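Local coordinates for 6-phosphogluconate dehydratase (Shewanella oneidensis, PDB 2GP4), which catalyses the dehydration of 6-phosphogluconate to 2-keto-3-deoxy-6-phosphogluconate, a step of the Entner-Doudoroff pathway, and is seen here without its iron-sulfur cluster, at residues A[26-29]-A[30-33]; A[288-292]-A[293-297]; A[373-376]-A[377-381]; A[497-501]-A[502-506]. All coordinates share one frame; numbering follows the deposited sequence.

Interaction 1 of 4, residues A[26-29]-A[30-33]; sequences QSVT and DRII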
ATOM      1  N   GLN A  26      -3.665 -19.615  -4.898  1.00 22.03           N
ATOM      2  CA  GLN A  26      -4.970 -20.249  -4.733  1.00 22.32           C
ATOM      3  C   GLN A  26      -5.213 -20.613  -3.270  1.00 21.95           C
ATOM      4  O   GLN A  26      -6.306 -20.391  -2.745  1.00 22.00           O
ATOM      5  CB  GLN A  26      -5.123 -21.475  -5.639  1.00 22.29           C
ATOM      6  CG  GLN A  26      -6.555 -22.028  -5.701  1.00 24.00           C
ATOM      7  CD  GLN A  26      -7.586 -20.995  -6.162  1.00 25.75           C
ATOM      8  OE1 GLN A  26      -8.276 -20.380  -5.342  1.00 26.60           O
ATOM      9  NE2 GLN A  26      -7.685 -20.797  -7.475  1.00 25.68           N
ATOM     10  N   SER A  27      -4.177 -21.145  -2.624  1.00 21.44           N
ATOM     11  CA  SER A  27      -4.239 -21.545  -1.226  1.00 21.16           C
ATOM     12  C   SER A  27      -4.524 -20.366  -0.292  1.00 20.94           C
ATOM     13  O   SER A  27      -5.381 -20.458   0.586  1.00 20.99           O
ATOM     14  CB  SER A  27      -2.936 -22.231  -0.811  1.00 21.09           C
ATOM     15  OG  SER A  27      -2.930 -22.505   0.575  1.00 20.37           O
ATOM     16  N   VAL A  28      -3.791 -19.274  -0.487  1.00 20.41           N
ATOM     17  CA  VAL A  28      -3.905 -18.099   0.362  1.00 20.20           C
ATOM     18  C   VAL A  28      -5.259 -17.418   0.154  1.00 20.10           C
ATOM     19  O   VAL A  28      -5.883 -16.979   1.115  1.00 20.01           O
ATOM     20  CB  VAL A  28      -2.716 -17.118   0.139  1.00 20.34           C
ATOM     21  CG1 VAL A  28      -2.926 -15.792   0.881  1.00 20.13           C
ATOM     22  CG2 VAL A  28      -1.418 -17.764   0.598  1.00 20.01           C
ATOM     23  N   THR A  29      -5.705 -17.360  -1.101  1.00 19.99           N
ATOM     24  CA  THR A  29      -7.034 -16.858  -1.449  1.00 19.71           C
ATOM     25  C   THR A  29      -8.131 -17.633  -0.726  1.00 19.84           C
ATOM     26  O   THR A  29      -8.998 -17.026  -0.088  1.00 19.69           O
ATOM     27  CB  THR A  29      -7.285 -16.889  -2.978  1.00 19.68           C
ATOM     28  OG1 THR A  29      -6.289 -16.106  -3.647  1.00 19.17           O
ATOM     29  CG2 THR A  29      -8.661 -16.341  -3.312  1.00 19.02           C
ATOM     30  N   ASP A  30      -8.080 -18.964  -0.818  1.00 19.96           N
ATOM     31  CA  ASP A  30      -9.048 -19.829  -0.137  1.00 20.17           C
ATOM     32  C   ASP A  30      -9.054 -19.623   1.381  1.00 19.92           C
ATOM     33  O   ASP A  30     -10.116 -19.652   2.016  1.00 19.86           O
ATOM     34  CB  ASP A  30      -8.764 -21.303  -0.435  1.00 20.51           C
ATOM     35  CG  ASP A  30      -9.012 -21.676  -1.884  1.00 21.67           C
ATOM     36  OD1 ASP A  30      -9.582 -20.864  -2.650  1.00 22.65           O
ATOM     37  OD2 ASP A  30      -8.624 -22.808  -2.256  1.00 23.79           O
ATOM     38  N   ARG A  31      -7.868 -19.430   1.953  1.00 19.60           N
ATOM     39  CA  ARG A  31      -7.732 -19.206   3.389  1.00 19.55           C
ATOM     40  C   ARG A  31      -8.443 -17.920   3.800  1.00 19.49           C
ATOM     41  O   ARG A  31      -9.116 -17.883   4.833  1.00 19.61           O
ATOM     42  CB  ARG A  31      -6.259 -19.151   3.797  1.00 19.23           C
ATOM     43  CG  ARG A  31      -6.039 -18.984   5.301  1.00 19.71           C
ATOM     44  CD  ARG A  31      -4.578 -19.180   5.679  1.00 20.37           C
ATOM     45  NE  ARG A  31      -3.721 -18.175   5.046  1.00 20.52           N
ATOM     46  CZ  ARG A  31      -2.394 -18.183   5.073  1.00 19.88           C
ATOM     47  NH1 ARG A  31      -1.741 -19.156   5.697  1.00 21.69           N
ATOM     48  NH2 ARG A  31      -1.722 -17.216   4.471  1.00 19.28           N
ATOM     49  N   ILE A  32      -8.288 -16.882   2.980  1.00 19.19           N
ATOM     50  CA  ILE A  32      -8.902 -15.580   3.218  1.00 19.12           C
ATOM     51  C   ILE A  32     -10.427 -15.664   3.077  1.00 19.27           C
ATOM     52  O   ILE A  32     -11.160 -15.092   3.889  1.00 19.49           O
ATOM     53  CB  ILE A  32      -8.293 -14.484   2.296  1.00 19.14           C
ATOM     54  CG1 ILE A  32      -6.820 -14.240   2.663  1.00 18.94           C
ATOM     55  CG2 ILE A  32      -9.064 -13.183   2.408  1.00 18.89           C
ATOM     56  CD1 ILE A  32      -6.001 -13.567   1.577  1.00 18.52           C
ATOM     57  N   ILE A  33     -10.895 -16.395   2.063  1.00 19.23           N
ATOM     58  CA  ILE A  33     -12.322 -16.616   1.861  1.00 19.02           C
ATOM     59  C   ILE A  33     -12.930 -17.299   3.087  1.00 19.74           C
ATOM     60  O   ILE A  33     -13.987 -16.881   3.574  1.00 19.73           O
ATOM     61  CB  ILE A  33     -12.601 -17.450   0.583  1.00 19.37           C
ATOM     62  CG1 ILE A  33     -12.230 -16.649  -0.675  1.00 18.61           C
ATOM     63  CG2 ILE A  33     -14.069 -17.944   0.537  1.00 17.99           C
ATOM     64  CD1 ILE A  33     -12.140 -17.486  -1.945  1.00 18.26           C
TER

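Interaction 2 of 4, residues A[288-292]-A[293-297]; sequences LTELG and TQYSP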
ATOM      1  N   LEU A 288     -23.222   0.931 -15.111  1.00 45.47           N
ATOM      2  CA  LEU A 288     -22.968  -0.009 -14.020  1.00 45.42           C
ATOM      3  C   LEU A 288     -24.005   0.094 -12.904  1.00 45.56           C
ATOM      4  O   LEU A 288     -23.922  -0.607 -11.890  1.00 45.64           O
ATOM      5  CB  LEU A 288     -21.552   0.192 -13.476  1.00 45.36           C
ATOM      6  CG  LEU A 288     -20.418  -0.693 -14.010  1.00 45.34           C
ATOM      7  CD1 LEU A 288     -20.446  -0.892 -15.527  1.00 44.94           C
ATOM      8  CD2 LEU A 288     -19.077  -0.139 -13.554  1.00 45.30           C
ATOM      9  N   THR A 289     -24.985   0.965 -13.122  1.00 45.69           N
ATOM     10  CA  THR A 289     -26.096   1.216 -12.206  1.00 45.98           C
ATOM     11  C   THR A 289     -26.946  -0.037 -11.944  1.00 46.02           C
ATOM     12  O   THR A 289     -26.921  -0.986 -12.728  1.00 46.04           O
ATOM     13  CB  THR A 289     -26.951   2.394 -12.758  1.00 46.02           C
ATOM     14  OG1 THR A 289     -26.239   3.621 -12.557  1.00 46.12           O
ATOM     15  CG2 THR A 289     -28.316   2.497 -12.086  1.00 46.54           C
ATOM     16  N   GLU A 290     -27.686  -0.031 -10.835  1.00 46.24           N
ATOM     17  CA  GLU A 290     -28.563  -1.147 -10.454  1.00 46.40           C
ATOM     18  C   GLU A 290     -29.709  -1.401 -11.447  1.00 46.29           C
ATOM     19  O   GLU A 290     -30.354  -2.452 -11.396  1.00 46.26           O
ATOM     20  CB  GLU A 290     -29.117  -0.937  -9.036  1.00 46.45           C
ATOM     21  CG  GLU A 290     -29.547  -2.228  -8.333  1.00 46.97           C
ATOM     22  CD  GLU A 290     -30.548  -2.003  -7.207  1.00 47.85           C
ATOM     23  OE1 GLU A 290     -30.444  -0.980  -6.492  1.00 48.61           O
ATOM     24  OE2 GLU A 290     -31.438  -2.863  -7.029  1.00 47.80           O
ATOM     25  N   LEU A 291     -29.935  -0.445 -12.352  1.00 46.20           N
ATOM     26  CA  LEU A 291     -30.999  -0.513 -13.362  1.00 46.01           C
ATOM     27  C   LEU A 291     -31.009  -1.837 -14.134  1.00 45.72           C
ATOM     28  O   LEU A 291     -32.069  -2.309 -14.559  1.00 45.91           O
ATOM     29  CB  LEU A 291     -30.908   0.684 -14.332  1.00 46.25           C
ATOM     30  CG  LEU A 291     -30.289   0.574 -15.743  1.00 46.63           C
ATOM     31  CD1 LEU A 291     -30.750   1.727 -16.635  1.00 46.85           C
ATOM     32  CD2 LEU A 291     -28.763   0.484 -15.722  1.00 47.12           C
ATOM     33  N   GLY A 292     -29.827  -2.424 -14.314  1.00 45.18           N
ATOM     34  CA  GLY A 292     -29.693  -3.713 -14.979  1.00 44.44           C
ATOM     35  C   GLY A 292     -28.649  -3.730 -16.077  1.00 43.94           C
ATOM     36  O   GLY A 292     -28.040  -2.706 -16.385  1.00 44.04           O
ATOM     37  N   THR A 293     -28.485  -4.910 -16.679  1.00 43.38           N
ATOM     38  CA  THR A 293     -27.457  -5.239 -17.688  1.00 42.57           C
ATOM     39  C   THR A 293     -26.089  -5.521 -17.070  1.00 41.81           C
ATOM     40  O   THR A 293     -25.564  -6.624 -17.230  1.00 42.10           O
ATOM     41  CB  THR A 293     -27.355  -4.244 -18.906  1.00 42.75           C
ATOM     42  OG1 THR A 293     -26.913  -2.949 -18.468  1.00 43.16           O
ATOM     43  CG2 THR A 293     -28.688  -4.132 -19.645  1.00 42.50           C
ATOM     44  N   GLN A 294     -25.525  -4.548 -16.359  1.00 40.63           N
ATOM     45  CA  GLN A 294     -24.158  -4.679 -15.852  1.00 39.42           C
ATOM     46  C   GLN A 294     -23.964  -4.072 -14.449  1.00 38.35           C
ATOM     47  O   GLN A 294     -22.999  -3.343 -14.207  1.00 38.29           O
ATOM     48  CB  GLN A 294     -23.186  -4.060 -16.860  1.00 39.43           C
ATOM     49  CG  GLN A 294     -21.799  -4.701 -16.897  1.00 40.05           C
ATOM     50  CD  GLN A 294     -20.909  -4.130 -17.999  1.00 39.83           C
ATOM     51  OE1 GLN A 294     -21.391  -3.587 -18.996  1.00 41.02           O
ATOM     52  NE2 GLN A 294     -19.606  -4.256 -17.819  1.00 39.94           N
ATOM     53  N   TYR A 295     -24.876  -4.383 -13.527  1.00 36.86           N
ATOM     54  CA  TYR A 295     -24.773  -3.912 -12.139  1.00 35.37           C
ATOM     55  C   TYR A 295     -23.488  -4.391 -11.459  1.00 34.25           C
ATOM     56  O   TYR A 295     -23.305  -5.587 -11.213  1.00 33.98           O
ATOM     57  CB  TYR A 295     -26.007  -4.322 -11.321  1.00 35.41           C
ATOM     58  CG  TYR A 295     -25.976  -3.913  -9.855  1.00 35.32           C
ATOM     59  CD1 TYR A 295     -25.615  -2.615  -9.470  1.00 35.10           C
ATOM     60  CD2 TYR A 295     -26.330  -4.822  -8.852  1.00 35.05           C
ATOM     61  CE1 TYR A 295     -25.599  -2.239  -8.130  1.00 34.84           C
ATOM     62  CE2 TYR A 295     -26.321  -4.456  -7.508  1.00 35.02           C
ATOM     63  CZ  TYR A 295     -25.953  -3.163  -7.153  1.00 35.37           C
ATOM     64  OH  TYR A 295     -25.940  -2.795  -5.825  1.00 34.70           O
ATOM     65  N   SER A 296     -22.616  -3.432 -11.159  1.00 32.77           N
ATOM     66  CA  SER A 296     -21.304  -3.705 -10.581  1.00 31.39           C
ATOM     67  C   SER A 296     -21.022  -2.812  -9.364  1.00 30.11           C
ATOM     68  O   SER A 296     -20.281  -1.831  -9.469  1.00 29.75           O
ATOM     69  CB  SER A 296     -20.213  -3.525 -11.642  1.00 31.54           C
ATOM     70  OG  SER A 296     -20.430  -4.381 -12.754  1.00 31.74           O
ATOM     71  N   PRO A 297     -21.608  -3.160  -8.201  1.00 28.86           N
ATOM     72  CA  PRO A 297     -21.392  -2.372  -6.988  1.00 28.14           C
ATOM     73  C   PRO A 297     -19.950  -2.490  -6.478  1.00 27.23           C
ATOM     74  O   PRO A 297     -19.361  -3.571  -6.532  1.00 27.05           O
ATOM     75  CB  PRO A 297     -22.387  -2.981  -5.991  1.00 28.03           C
ATOM     76  CG  PRO A 297     -22.624  -4.349  -6.471  1.00 28.38           C
ATOM     77  CD  PRO A 297     -22.493  -4.312  -7.960  1.00 28.74           C
TER
HETATM   78  O   HOH W   1     -26.049  -1.927 -15.129  1.00 33.56           O

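Interaction 3 of 4, residues A[373-376]-A[377-381]; sequences MAFL and IKELL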
HETATM    1  N   MSE A 373       1.659  -1.355 -16.782  1.00 28.18           N
HETATM    2  CA  MSE A 373       0.709  -2.253 -16.138  1.00 28.54           C
HETATM    3  C   MSE A 373       0.133  -3.298 -17.090  1.00 27.63           C
HETATM    4  O   MSE A 373      -0.153  -4.417 -16.674  1.00 27.56           O
HETATM    5  CB  MSE A 373      -0.436  -1.469 -15.472  1.00 29.36           C
HETATM    6  CG  MSE A 373      -0.049  -0.700 -14.213  1.00 32.76           C
HETATM    7 SE   MSE A 373       0.927  -1.770 -12.902  1.00 42.29          SE
HETATM    8  CE  MSE A 373      -0.498  -2.995 -12.378  1.00 40.72           C
ATOM      9  N   ALA A 374      -0.039  -2.936 -18.360  1.00 26.67           N
ATOM     10  CA  ALA A 374      -0.552  -3.879 -19.357  1.00 25.91           C
ATOM     11  C   ALA A 374       0.378  -5.079 -19.541  1.00 25.19           C
ATOM     12  O   ALA A 374      -0.085  -6.206 -19.743  1.00 24.80           O
ATOM     13  CB  ALA A 374      -0.810  -3.182 -20.690  1.00 25.89           C
ATOM     14  N   PHE A 375       1.685  -4.831 -19.470  1.00 24.51           N
ATOM     15  CA  PHE A 375       2.668  -5.913 -19.533  1.00 24.19           C
ATOM     16  C   PHE A 375       2.703  -6.709 -18.229  1.00 23.96           C
ATOM     17  O   PHE A 375       2.633  -7.935 -18.248  1.00 24.01           O
ATOM     18  CB  PHE A 375       4.063  -5.381 -19.878  1.00 24.04           C
ATOM     19  CG  PHE A 375       5.134  -6.431 -19.849  1.00 23.57           C
ATOM     20  CD1 PHE A 375       5.313  -7.294 -20.925  1.00 23.45           C
ATOM     21  CD2 PHE A 375       5.965  -6.562 -18.745  1.00 23.50           C
ATOM     22  CE1 PHE A 375       6.304  -8.270 -20.903  1.00 23.25           C
ATOM     23  CE2 PHE A 375       6.959  -7.535 -18.712  1.00 23.79           C
ATOM     24  CZ  PHE A 375       7.131  -8.391 -19.799  1.00 23.60           C
ATOM     25  N   LEU A 376       2.814  -6.002 -17.105  1.00 23.62           N
ATOM     26  CA  LEU A 376       2.885  -6.627 -15.789  1.00 23.42           C
ATOM     27  C   LEU A 376       1.687  -7.538 -15.548  1.00 23.16           C
ATOM     28  O   LEU A 376       1.837  -8.663 -15.074  1.00 22.91           O
ATOM     29  CB  LEU A 376       2.933  -5.558 -14.693  1.00 23.45           C
ATOM     30  CG  LEU A 376       3.316  -6.024 -13.289  1.00 23.71           C
ATOM     31  CD1 LEU A 376       4.663  -5.446 -12.922  1.00 24.37           C
ATOM     32  CD2 LEU A 376       2.267  -5.588 -12.288  1.00 24.23           C
ATOM     33  N   ILE A 377       0.499  -7.040 -15.884  1.00 22.96           N
ATOM     34  CA  ILE A 377      -0.741  -7.773 -15.644  1.00 22.56           C
ATOM     35  C   ILE A 377      -0.858  -8.999 -16.549  1.00 22.29           C
ATOM     36  O   ILE A 377      -1.330 -10.036 -16.106  1.00 22.20           O
ATOM     37  CB  ILE A 377      -1.980  -6.840 -15.698  1.00 22.52           C
ATOM     38  CG1 ILE A 377      -2.010  -5.957 -14.441  1.00 22.10           C
ATOM     39  CG2 ILE A 377      -3.278  -7.633 -15.820  1.00 22.23           C
ATOM     40  CD1 ILE A 377      -3.085  -4.888 -14.438  1.00 22.44           C
ATOM     41  N   LYS A 378      -0.395  -8.894 -17.792  1.00 22.19           N
ATOM     42  CA  LYS A 378      -0.393 -10.048 -18.693  1.00 22.21           C
ATOM     43  C   LYS A 378       0.520 -11.162 -18.170  1.00 22.08           C
ATOM     44  O   LYS A 378       0.117 -12.329 -18.122  1.00 21.98           O
ATOM     45  CB  LYS A 378       0.008  -9.651 -20.115  1.00 22.30           C
ATOM     46  CG  LYS A 378       0.041 -10.830 -21.084  1.00 22.90           C
ATOM     47  CD  LYS A 378       0.723 -10.491 -22.396  1.00 23.63           C
ATOM     48  CE  LYS A 378       0.630 -11.661 -23.364  1.00 23.73           C
ATOM     49  NZ  LYS A 378       1.597 -12.730 -23.014  1.00 24.93           N
ATOM     50  N   GLU A 379       1.733 -10.783 -17.772  1.00 21.77           N
ATOM     51  CA  GLU A 379       2.710 -11.710 -17.199  1.00 21.81           C
ATOM     52  C   GLU A 379       2.175 -12.443 -15.973  1.00 21.75           C
ATOM     53  O   GLU A 379       2.285 -13.673 -15.878  1.00 21.80           O
ATOM     54  CB  GLU A 379       3.999 -10.975 -16.834  1.00 21.58           C
ATOM     55  CG  GLU A 379       4.859 -10.618 -18.025  1.00 22.40           C
ATOM     56  CD  GLU A 379       5.468 -11.840 -18.677  1.00 23.08           C
ATOM     57  OE1 GLU A 379       6.182 -12.591 -17.978  1.00 23.06           O
ATOM     58  OE2 GLU A 379       5.230 -12.052 -19.886  1.00 23.36           O
ATOM     59  N   LEU A 380       1.596 -11.693 -15.039  1.00 21.32           N
ATOM     60  CA  LEU A 380       1.088 -12.293 -13.817  1.00 21.24           C
ATOM     61  C   LEU A 380      -0.112 -13.205 -14.105  1.00 21.18           C
ATOM     62  O   LEU A 380      -0.193 -14.314 -13.568  1.00 21.19           O
ATOM     63  CB  LEU A 380       0.767 -11.221 -12.771  1.00 21.10           C
ATOM     64  CG  LEU A 380       1.965 -10.401 -12.269  1.00 20.73           C
ATOM     65  CD1 LEU A 380       1.484  -9.161 -11.529  1.00 19.81           C
ATOM     66  CD2 LEU A 380       2.919 -11.230 -11.398  1.00 20.26           C
ATOM     67  N   LEU A 381      -1.012 -12.738 -14.969  1.00 20.86           N
ATOM     68  CA  LEU A 381      -2.096 -13.558 -15.504  1.00 20.92           C
ATOM     69  C   LEU A 381      -1.591 -14.863 -16.133  1.00 21.01           C
ATOM     70  O   LEU A 381      -2.048 -15.946 -15.759  1.00 20.88           O
ATOM     71  CB  LEU A 381      -2.920 -12.761 -16.521  1.00 20.87           C
ATOM     72  CG  LEU A 381      -4.342 -12.265 -16.210  1.00 20.77           C
ATOM     73  CD1 LEU A 381      -4.735 -12.408 -14.746  1.00 20.78           C
ATOM     74  CD2 LEU A 381      -4.572 -10.839 -16.701  1.00 18.86           C
TER

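Interaction 4 of 4, residues A[497-501]-A[502-506]; sequences QGPKA and NGMPE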
ATOM      1  N   GLN A 497       6.727   4.771  18.438  1.00 16.85           N
ATOM      2  CA  GLN A 497       6.584   5.235  17.061  1.00 16.91           C
ATOM      3  C   GLN A 497       5.388   4.593  16.360  1.00 16.84           C
ATOM      4  O   GLN A 497       5.197   4.769  15.159  1.00 16.68           O
ATOM      5  CB  GLN A 497       7.877   4.982  16.260  1.00 17.23           C
ATOM      6  CG  GLN A 497       9.157   5.598  16.842  1.00 17.24           C
ATOM      7  CD  GLN A 497       9.057   7.095  17.117  1.00 18.52           C
ATOM      8  OE1 GLN A 497       8.608   7.877  16.271  1.00 18.38           O
ATOM      9  NE2 GLN A 497       9.489   7.502  18.311  1.00 19.17           N
ATOM     10  N   GLY A 498       4.584   3.856  17.119  1.00 16.75           N
ATOM     11  CA  GLY A 498       3.408   3.197  16.574  1.00 16.88           C
ATOM     12  C   GLY A 498       2.246   4.149  16.347  1.00 17.31           C
ATOM     13  O   GLY A 498       2.329   5.332  16.701  1.00 17.32           O
ATOM     14  N   PRO A 499       1.152   3.642  15.744  1.00 17.54           N
ATOM     15  CA  PRO A 499      -0.073   4.413  15.525  1.00 17.70           C
ATOM     16  C   PRO A 499      -0.558   5.165  16.769  1.00 18.12           C
ATOM     17  O   PRO A 499      -0.825   6.366  16.692  1.00 18.07           O
ATOM     18  CB  PRO A 499      -1.085   3.340  15.121  1.00 17.54           C
ATOM     19  CG  PRO A 499      -0.266   2.309  14.446  1.00 17.55           C
ATOM     20  CD  PRO A 499       1.042   2.276  15.195  1.00 17.35           C
ATOM     21  N   LYS A 500      -0.644   4.474  17.904  1.00 18.63           N
ATOM     22  CA  LYS A 500      -1.201   5.064  19.128  1.00 18.99           C
ATOM     23  C   LYS A 500      -0.262   6.071  19.789  1.00 19.26           C
ATOM     24  O   LYS A 500      -0.715   7.043  20.392  1.00 19.44           O
ATOM     25  CB  LYS A 500      -1.603   3.979  20.134  1.00 18.95           C
ATOM     26  CG  LYS A 500      -2.773   3.091  19.705  1.00 19.00           C
ATOM     27  CD  LYS A 500      -3.293   2.280  20.895  1.00 19.54           C
ATOM     28  CE  LYS A 500      -4.366   1.271  20.494  1.00 19.50           C
ATOM     29  NZ  LYS A 500      -3.817   0.165  19.649  1.00 20.28           N
ATOM     30  N   ALA A 501       1.044   5.842  19.675  1.00 19.53           N
ATOM     31  CA  ALA A 501       2.023   6.695  20.338  1.00 19.51           C
ATOM     32  C   ALA A 501       2.065   8.099  19.755  1.00 19.77           C
ATOM     33  O   ALA A 501       1.880   9.075  20.476  1.00 19.83           O
ATOM     34  CB  ALA A 501       3.391   6.056  20.292  1.00 19.46           C
ATOM     35  N   ASN A 502       2.314   8.189  18.452  1.00 20.14           N
ATOM     36  CA  ASN A 502       2.467   9.469  17.768  1.00 20.54           C
ATOM     37  C   ASN A 502       1.884   9.488  16.339  1.00 21.10           C
ATOM     38  O   ASN A 502       2.314  10.271  15.499  1.00 21.34           O
ATOM     39  CB  ASN A 502       3.946   9.891  17.764  1.00 20.28           C
ATOM     40  CG  ASN A 502       4.861   8.861  17.096  1.00 20.17           C
ATOM     41  OD1 ASN A 502       4.412   7.803  16.636  1.00 19.45           O
ATOM     42  ND2 ASN A 502       6.154   9.178  17.030  1.00 18.95           N
ATOM     43  N   GLY A 503       0.921   8.615  16.064  1.00 21.57           N
ATOM     44  CA  GLY A 503       0.284   8.572  14.751  1.00 22.53           C
ATOM     45  C   GLY A 503       1.121   7.915  13.675  1.00 23.39           C
ATOM     46  O   GLY A 503       0.825   8.051  12.489  1.00 23.16           O
HETATM   47  N   MSE A 504       2.166   7.204  14.104  1.00 24.42           N
HETATM   48  CA  MSE A 504       3.079   6.460  13.228  1.00 26.13           C
HETATM   49  C   MSE A 504       3.669   7.288  12.069  1.00 25.08           C
HETATM   50  O   MSE A 504       3.361   7.036  10.907  1.00 25.36           O
HETATM   51  CB  MSE A 504       2.392   5.180  12.718  1.00 25.75           C
HETATM   52  CG  MSE A 504       3.326   4.039  12.331  1.00 26.88           C
HETATM   53 SE   MSE A 504       2.354   2.596  11.420  1.00 31.80          SE
HETATM   54  CE  MSE A 504       1.476   3.701  10.076  1.00 32.03           C
ATOM     55  N   PRO A 505       4.520   8.283  12.379  1.00 24.89           N
ATOM     56  CA  PRO A 505       5.136   9.019  11.278  1.00 24.82           C
ATOM     57  C   PRO A 505       6.229   8.195  10.588  1.00 24.97           C
ATOM     58  O   PRO A 505       6.893   7.389  11.236  1.00 25.07           O
ATOM     59  CB  PRO A 505       5.758  10.231  11.981  1.00 24.62           C
ATOM     60  CG  PRO A 505       6.064   9.748  13.358  1.00 24.05           C
ATOM     61  CD  PRO A 505       4.967   8.783  13.695  1.00 24.61           C
ATOM     62  N   GLU A 506       6.394   8.390   9.284  1.00 25.40           N
ATOM     63  CA  GLU A 506       7.504   7.798   8.534  1.00 25.99           C
ATOM     64  C   GLU A 506       8.803   8.341   9.091  1.00 25.82           C
ATOM     65  O   GLU A 506       8.976   9.553   9.206  1.00 25.68           O
ATOM     66  CB  GLU A 506       7.408   8.142   7.044  1.00 25.81           C
ATOM     67  CG  GLU A 506       6.313   7.388   6.291  1.00 26.71           C
ATOM     68  CD  GLU A 506       6.242   7.774   4.831  1.00 27.19           C
ATOM     69  OE1 GLU A 506       7.108   8.558   4.378  1.00 30.02           O
ATOM     70  OE2 GLU A 506       5.317   7.299   4.135  1.00 28.64           O
TER
HETATM   71  O   HOH W   2       6.492   5.589  12.801  1.00 21.38           O

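Interaction 1 of 4, residues A[26-29]-A[30-33]
Two turns of the long N-terminal helix 23-51 bring Gln26, Ser27, Val28 and Thr29 against the residues four places on, and illustrate how one repeating pattern of four backbone bonds can carry very different side-chain contacts. Those bonds are regular, from Asp30 N to Gln26 O at 3.0 Å through to Ile33 N to Thr29 O at 2.9 Å. Side chains meet in three of the four pairs. On the inner side, CG1 of Val28 meets CD1 of Ile32 at 3.9 Å. CG2 of Val28 also lies 3.9 Å from NH2 of Arg31, a neighbour three places on whose side chain runs alongside, while the guanidinium goes on to salt bridges with Glu345 and Asp342 of helix 340-347. Next round the helix, CG2 of Thr29 touches CD1 of Ile33 at 3.9 Å; it is put there by standing opposite the backbone N, which leaves OG1 to bond with Val25 O and His387. On the exposed side the end of Gln26 lies beside the Asp30 carboxylate, their planes 28° apart. Replacing Gln26 by an alanine is likely to leave that carboxylate without the amide group flanking it. The whole is typical of an amphipathic alpha-helix, its Val28 and Ile32 side packed on helices 304-316 and 340-347 and its Gln26 and Asp30 side polar.

Interaction 2 of 4, residues A[288-292]-A[293-297]
This is a local loop closure, in which Leu288 and Ser296 join the two ends of the irregular connection between helix 272-287 and helix 298-301. Ser296 N donates to Leu288 O over 3.2 Å in a nearly straight bond. The same carbonyl oxygen receives a CA-H...O contact from Tyr295 CA, at 3.4 Å, and lies near the plane of the Tyr295 ring at its edge. Beside this junction CG of Leu288 packs on CB of Ser296 at 3.7 Å, while OG of Ser296 bonds to Asn391.

The loop reverses through a classic gamma turn centred on Thr293 (phi 79°, psi -60°), whose bond from Gln294 N to Gly292 O is weak at 3.1 Å. A water adds a second acceptor for Gln294 N at 2.9 Å. Gly292 suits its place, since at its backbone angles a beta carbon would press on the carbonyl oxygen of Leu291.

The Tyr295 ring is covered on both faces. CG anti to the backbone N (chi1 178°) carries the ring alongside the Glu290 side chain, whose CG sits over one face, 3.8 Å from the centroid in a CH-pi contact, and CD of Pro297 covers the opposite face. The Tyr295 hydroxyl reaches His190 O, and Arg51 of helix 23-51 touches both Tyr295 and Glu290. The chemistry implies that within this loop Glu290 makes its contact with Tyr295 through its aliphatic CG, and that backbone bonds and a sandwiched ring hold a segment lacking regular secondary structure.

Interaction 3 of 4, residues A[373-376]-A[377-381]
Met373 O and Ile377 N make the shortest backbone bond between these two halves of helix 372-383, at 2.8 Å. The side chains of the same pair also meet: CE of Met373, built as selenomethionine, comes 3.8 Å from CD1 of Ile377. A step further on, CD2 of Leu376 and CD1 of Leu380 touch at 3.7 Å, the two leucines lying alongside each other. Phe375 and Glu379 share a straighter backbone bond, from Glu379 N to Phe375 O at 3.0 Å and 174°, and a CH-pi contact as well. CG of Glu379 stands over one face of the Phe375 ring toward the rim, 3.9 Å from the centroid, and the chain bends there at chi2 (-69°); the carboxylate ends up within 14° of parallel to the ring, and its OE1 accepts Val430 N. With alanine in place of Phe375, CG of Glu379 is likely to lose the face it rests on, leaving its carboxylate held mainly by the bond to Val430 N. Within the fold, Met373 and Ile377 pack on helix 252-256, Leu380 faces Leu386 in the loop after the helix, and Glu379 reaches the loop at Ser429 and Val430 that precedes strand 440-445.

Interaction 4 of 4, residues A[497-501]-A[502-506]
Gln497, whose OE1 is bonded by Asn502 ND2, leads into a one-turn helix, 499-502, with Gly498 as its N-cap; the helix follows strand 490-494 of the mixed sheet and is left through Gly503 with its positive phi. The hydrogen bond from Asn502 ND2 to Gln497 OE1 is 2.9 Å long, and the two amide planes stand 76° apart. The donor approaches from above the Gln497 carbonyl plane, while OE1 lies in the plane of the Asn502 amide. Asn502 reaches this place with CG between its backbone N and carbonyl carbon (chi1 58°). Gln497 NE2 bonds to Lys495 O, and the backbone O of Gln497 takes a CA-H...O contact from Met504 CA at 3.3 Å and a water at 2.8 Å.

Gly498 offers its carbonyl oxygen to several donors at once, all by weak bonds: Asn502 N at 3.4 Å, Met504 N at 3.2 Å and Ala501 N. Met504 N has a further weak acceptor in Asn502 OD1, so both ends of the Asn502 amide are used: ND2 toward Gln497 and OD1, weakly, toward Met504 N.

Pro499 starts the helix, and its O receives Gly503 N at 2.9 Å, well out of the carbonyl plane. Its ring lies alongside Met504, a selenomethionine, with CD 4.0 Å from SE. Lys500 turns outward to a salt bridge with Asp551, its backbone N bonding to Glu548. Ala501 ends the segment: its CB stands 4.2 Å from Asn502 OD1, and its carbonyl oxygen is taken by NH1 of Arg596.

How the interactions relate
The four contacts are all local and lie in series along the chain without touching; even the nearest two, interactions 1 and 3, have centres about 21 Å apart. Those two share one plan, a stretch of helix with side chains paired four residues apart, but interaction 1 is partly exposed and interaction 3 buried. Interactions 2 and 4 lie outside long helices, on opposite sides of the chain's centre, and rely on turns, glycines and waters. Interaction 2 is partly exposed and turns on an aromatic ring; interaction 4 is buried and amide-rich. Helix 23-51 supplies interaction 1 and also touches interaction 2 through Arg51.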